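Alpha-n-acetylglucosaminidase family protein (Clostridium perfringens, PDB 4A41) is a multimodular enzyme that probably removes alpha-linked N-acetylglucosamine from glycans, the family 32 carbohydrate-binding module described here binding galactose. Local coordinates at residues F49-H60 / G150-N158. Numbering follows the deposited sequence.
Sequences FAIDGKENTIWH and GFASAAELN. With CA (calcium ion), chain B; GAL (beta-D-galactopyranose), chain C.
The imidazole of H60 and the phenyl ring of F151 meet obliquely, their planes 50° apart, with H60 CE1 lying 3.5 Å from F151 CB. One face of the imidazole has the carbonyl oxygen of A152 above it, offset toward the rim; Y63 packs edge-to-face with this ring, and O4 of galactose shares a 2.7 Å hydrogen bond with H60 NE2. F151 turns one face to the same hydroxyl; E44, R91 and N96 also hydrogen-bond the ligand. The W59 indole likewise carries A152 O over one face. It spans from A154 CB, at its edge near CE3, to A152 CB, 3.9 Å from CH2, a placement set by chi1 of 165°, which puts CG opposite the backbone N; S36 O accepts from NE1. I58 O lies in plane at the edge of the F49 ring.

W59 and H60 point to opposite faces of a sheet of the F5/8 type C beta-sandwich, W59 and A154 forming the hydrogen-bonded antiparallel pair, H60 and S153 the non-hydrogen-bonded one. A classic beta bulge follows, A155 and E156 both facing L89, after which L157 N donates to A50 O (2.9 Å), rejoining the 3-10 end to the strand.

Calcium takes five ligand atoms from residues 49-57 (the carbonyl oxygens of F49, K54 and T57, T57 OG1, D52 OD1) and two from the bulge, A155 O and E156 OE2. The carboxylates are nearly coplanar, D52 OD1 only 2.8 Å from E156 OE2, and would probably repel without the cation. The metal, the T57 OG1 bond to the syn lone pair of D52 OD2 and an Asx turn, K54 N to OD1, together hold D52. E156, bent at chi2 (-66°), accepts weakly from G53 N at OE1 and K54 N at OE2; Q27 also holds OE1. The example illustrates how a metal joins a loop to a bulged strand through ligands from both.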
# COMPACT_ATOMS: atom_id res chain seq x y z
N PHE A 49 2.51 -7.89 -5.86
CA PHE A 49 1.96 -7.24 -7.04
C PHE A 49 1.84 -5.72 -6.87
O PHE A 49 1.68 -5.01 -7.83
CB PHE A 49 0.58 -7.79 -7.40
CG PHE A 49 0.60 -9.21 -7.89
CD1 PHE A 49 1.77 -9.81 -8.38
CD2 PHE A 49 -0.56 -9.97 -7.86
CE1 PHE A 49 1.75 -11.14 -8.84
CE2 PHE A 49 -0.57 -11.30 -8.34
CZ PHE A 49 0.57 -11.85 -8.82
N ALA A 50 1.93 -5.22 -5.63
CA ALA A 50 1.83 -3.75 -5.43
C ALA A 50 3.14 -3.03 -5.76
O ALA A 50 3.18 -1.83 -5.78
CB ALA A 50 1.38 -3.45 -3.96
N ILE A 51 4.22 -3.78 -5.98
CA ILE A 51 5.55 -3.16 -6.19
C ILE A 51 6.29 -3.83 -7.37
O ILE A 51 7.52 -3.97 -7.34
CB ILE A 51 6.41 -3.21 -4.90
CG1 ILE A 51 6.52 -4.63 -4.34
CG2 ILE A 51 5.91 -2.22 -3.86
CD1 ILE A 51 7.68 -4.74 -3.33
N ASP A 52 5.55 -4.20 -8.41
CA ASP A 52 6.16 -4.84 -9.58
C ASP A 52 6.27 -3.94 -10.81
O ASP A 52 6.71 -4.40 -11.89
CB ASP A 52 5.45 -6.17 -9.91
CG ASP A 52 3.99 -5.98 -10.26
OD1 ASP A 52 3.51 -4.83 -10.25
OD2 ASP A 52 3.32 -6.98 -10.57
N GLY A 53 5.91 -2.66 -10.67
CA GLY A 53 5.98 -1.70 -11.77
C GLY A 53 4.97 -1.96 -12.88
O GLY A 53 5.11 -1.45 -14.00
N LYS A 54 3.93 -2.73 -12.56
CA LYS A 54 2.89 -3.12 -13.51
C LYS A 54 1.55 -2.61 -13.02
O LYS A 54 1.05 -3.05 -11.98
CB LYS A 54 2.83 -4.65 -13.67
CG LYS A 54 4.10 -5.20 -14.30
CD LYS A 54 4.11 -6.70 -14.41
CE LYS A 54 5.28 -7.19 -15.29
NZ LYS A 54 6.57 -6.45 -15.09
N GLU A 55 0.95 -1.71 -13.79
CA GLU A 55 -0.29 -1.06 -13.37
C GLU A 55 -1.51 -1.99 -13.47
O GLU A 55 -2.53 -1.73 -12.83
CB GLU A 55 -0.50 0.25 -14.13
CG GLU A 55 0.69 1.21 -13.98
CD GLU A 55 0.46 2.57 -14.62
OE1 GLU A 55 -0.65 2.80 -15.13
OE2 GLU A 55 1.40 3.39 -14.61
N ASN A 56 -1.37 -3.08 -14.23
CA ASN A 56 -2.44 -4.09 -14.36
C ASN A 56 -2.50 -5.14 -13.26
O ASN A 56 -3.46 -5.88 -13.19
CB ASN A 56 -2.39 -4.80 -15.73
CG ASN A 56 -1.11 -5.58 -15.92
OD1 ASN A 56 -0.04 -5.07 -15.63
ND2 ASN A 56 -1.21 -6.82 -16.41
N THR A 57 -1.47 -5.21 -12.41
CA THR A 57 -1.44 -6.20 -11.32
C THR A 57 -1.62 -5.47 -9.99
O THR A 57 -1.08 -4.37 -9.78
CB THR A 57 -0.13 -6.98 -11.27
OG1 THR A 57 0.95 -6.10 -10.92
CG2 THR A 57 0.22 -7.58 -12.62
N ILE A 58 -2.37 -6.12 -9.09
CA ILE A 58 -2.71 -5.46 -7.84
C ILE A 58 -2.55 -6.38 -6.65
O ILE A 58 -2.76 -7.60 -6.75
CB ILE A 58 -4.18 -4.88 -7.88
CG1 ILE A 58 -5.24 -6.01 -7.83
CG2 ILE A 58 -4.34 -3.92 -9.10
CD1 ILE A 58 -6.69 -5.54 -7.95
N TRP A 59 -2.14 -5.82 -5.51
CA TRP A 59 -2.42 -6.46 -4.22
C TRP A 59 -3.91 -6.33 -3.98
O TRP A 59 -4.51 -5.29 -4.31
CB TRP A 59 -1.69 -5.72 -3.10
CG TRP A 59 -2.19 -6.07 -1.72
CD1 TRP A 59 -2.18 -7.30 -1.13
CD2 TRP A 59 -2.76 -5.16 -0.77
NE1 TRP A 59 -2.73 -7.22 0.14
CE2 TRP A 59 -3.08 -5.92 0.39
CE3 TRP A 59 -3.03 -3.77 -0.77
CZ2 TRP A 59 -3.66 -5.35 1.53
CZ3 TRP A 59 -3.60 -3.20 0.38
CH2 TRP A 59 -3.89 -3.99 1.51
N HIS A 60 -4.52 -7.38 -3.44
CA HIS A 60 -5.93 -7.30 -3.03
C HIS A 60 -6.08 -8.13 -1.77
O HIS A 60 -5.48 -9.22 -1.65
CB HIS A 60 -6.83 -7.91 -4.15
CG HIS A 60 -8.30 -7.60 -4.06
ND1 HIS A 60 -9.12 -8.06 -3.04
CD2 HIS A 60 -9.12 -6.92 -4.91
CE1 HIS A 60 -10.37 -7.69 -3.28
NE2 HIS A 60 -10.40 -7.00 -4.40
N GLY A 150 -15.55 -2.93 0.88
CA GLY A 150 -14.96 -3.48 2.10
C GLY A 150 -13.71 -4.31 1.86
O GLY A 150 -13.26 -5.02 2.75
N PHE A 151 -13.15 -4.21 0.65
CA PHE A 151 -11.87 -4.81 0.29
C PHE A 151 -10.82 -3.68 0.30
O PHE A 151 -11.17 -2.52 0.36
CB PHE A 151 -11.95 -5.35 -1.14
CG PHE A 151 -13.16 -6.21 -1.41
CD1 PHE A 151 -13.23 -7.50 -0.93
CD2 PHE A 151 -14.21 -5.72 -2.20
CE1 PHE A 151 -14.37 -8.30 -1.19
CE2 PHE A 151 -15.35 -6.51 -2.46
CZ PHE A 151 -15.42 -7.79 -1.96
N ALA A 152 -9.55 -4.06 0.25
CA ALA A 152 -8.49 -3.09 -0.07
C ALA A 152 -7.65 -3.63 -1.19
O ALA A 152 -7.34 -4.83 -1.24
CB ALA A 152 -7.64 -2.81 1.15
N SER A 153 -7.27 -2.73 -2.10
CA SER A 153 -6.39 -3.14 -3.20
C SER A 153 -5.46 -2.01 -3.59
O SER A 153 -5.69 -0.86 -3.23
CB SER A 153 -7.20 -3.63 -4.42
OG SER A 153 -8.05 -2.61 -4.92
N ALA A 154 -4.37 -2.34 -4.29
CA ALA A 154 -3.40 -1.33 -4.74
C ALA A 154 -2.65 -1.84 -5.96
O ALA A 154 -2.11 -2.95 -5.92
CB ALA A 154 -2.38 -1.00 -3.61
N ALA A 155 -2.63 -1.04 -7.03
CA ALA A 155 -1.89 -1.45 -8.24
C ALA A 155 -0.41 -1.21 -8.06
O ALA A 155 0.39 -2.11 -8.34
CB ALA A 155 -2.41 -0.71 -9.48
N GLU A 156 -0.04 -0.02 -7.59
CA GLU A 156 1.38 0.33 -7.42
C GLU A 156 1.53 1.26 -6.24
O GLU A 156 0.83 2.26 -6.14
CB GLU A 156 1.97 1.02 -8.68
CG GLU A 156 2.17 0.10 -9.86
CD GLU A 156 3.24 -0.93 -9.57
OE1 GLU A 156 4.38 -0.55 -9.27
OE2 GLU A 156 2.98 -2.14 -9.69
N LEU A 157 2.53 0.98 -5.42
CA LEU A 157 2.93 1.85 -4.30
C LEU A 157 4.35 2.29 -4.52
O LEU A 157 5.22 1.47 -4.83
CB LEU A 157 2.85 1.04 -2.99
CG LEU A 157 1.47 0.48 -2.67
CD1 LEU A 157 1.53 -0.37 -1.37
CD2 LEU A 157 0.39 1.58 -2.55
N ASN A 158 4.59 3.58 -4.28
CA ASN A 158 5.96 4.13 -4.37
C ASN A 158 6.31 4.98 -3.15
O ASN A 158 5.45 5.65 -2.57
CB ASN A 158 6.18 4.87 -5.70
CG ASN A 158 6.36 3.91 -6.86
OD1 ASN A 158 7.46 3.38 -7.06
ND2 ASN A 158 5.29 3.66 -7.61
CA CA B . 1.32 -3.84 -9.81
C1 GAL C . -14.32 -9.01 -8.47
C2 GAL C . -13.10 -8.16 -8.75
C3 GAL C . -11.95 -8.70 -7.88
C4 GAL C . -12.39 -8.75 -6.42
C5 GAL C . -13.67 -9.58 -6.30
C6 GAL C . -14.16 -9.65 -4.85
O1 GAL C . -15.39 -8.46 -9.20
O2 GAL C . -12.76 -8.16 -10.13
O3 GAL C . -10.82 -7.87 -8.10
O4 GAL C . -12.62 -7.40 -5.95
O5 GAL C . -14.64 -8.93 -7.10
O6 GAL C . -15.27 -10.55 -4.72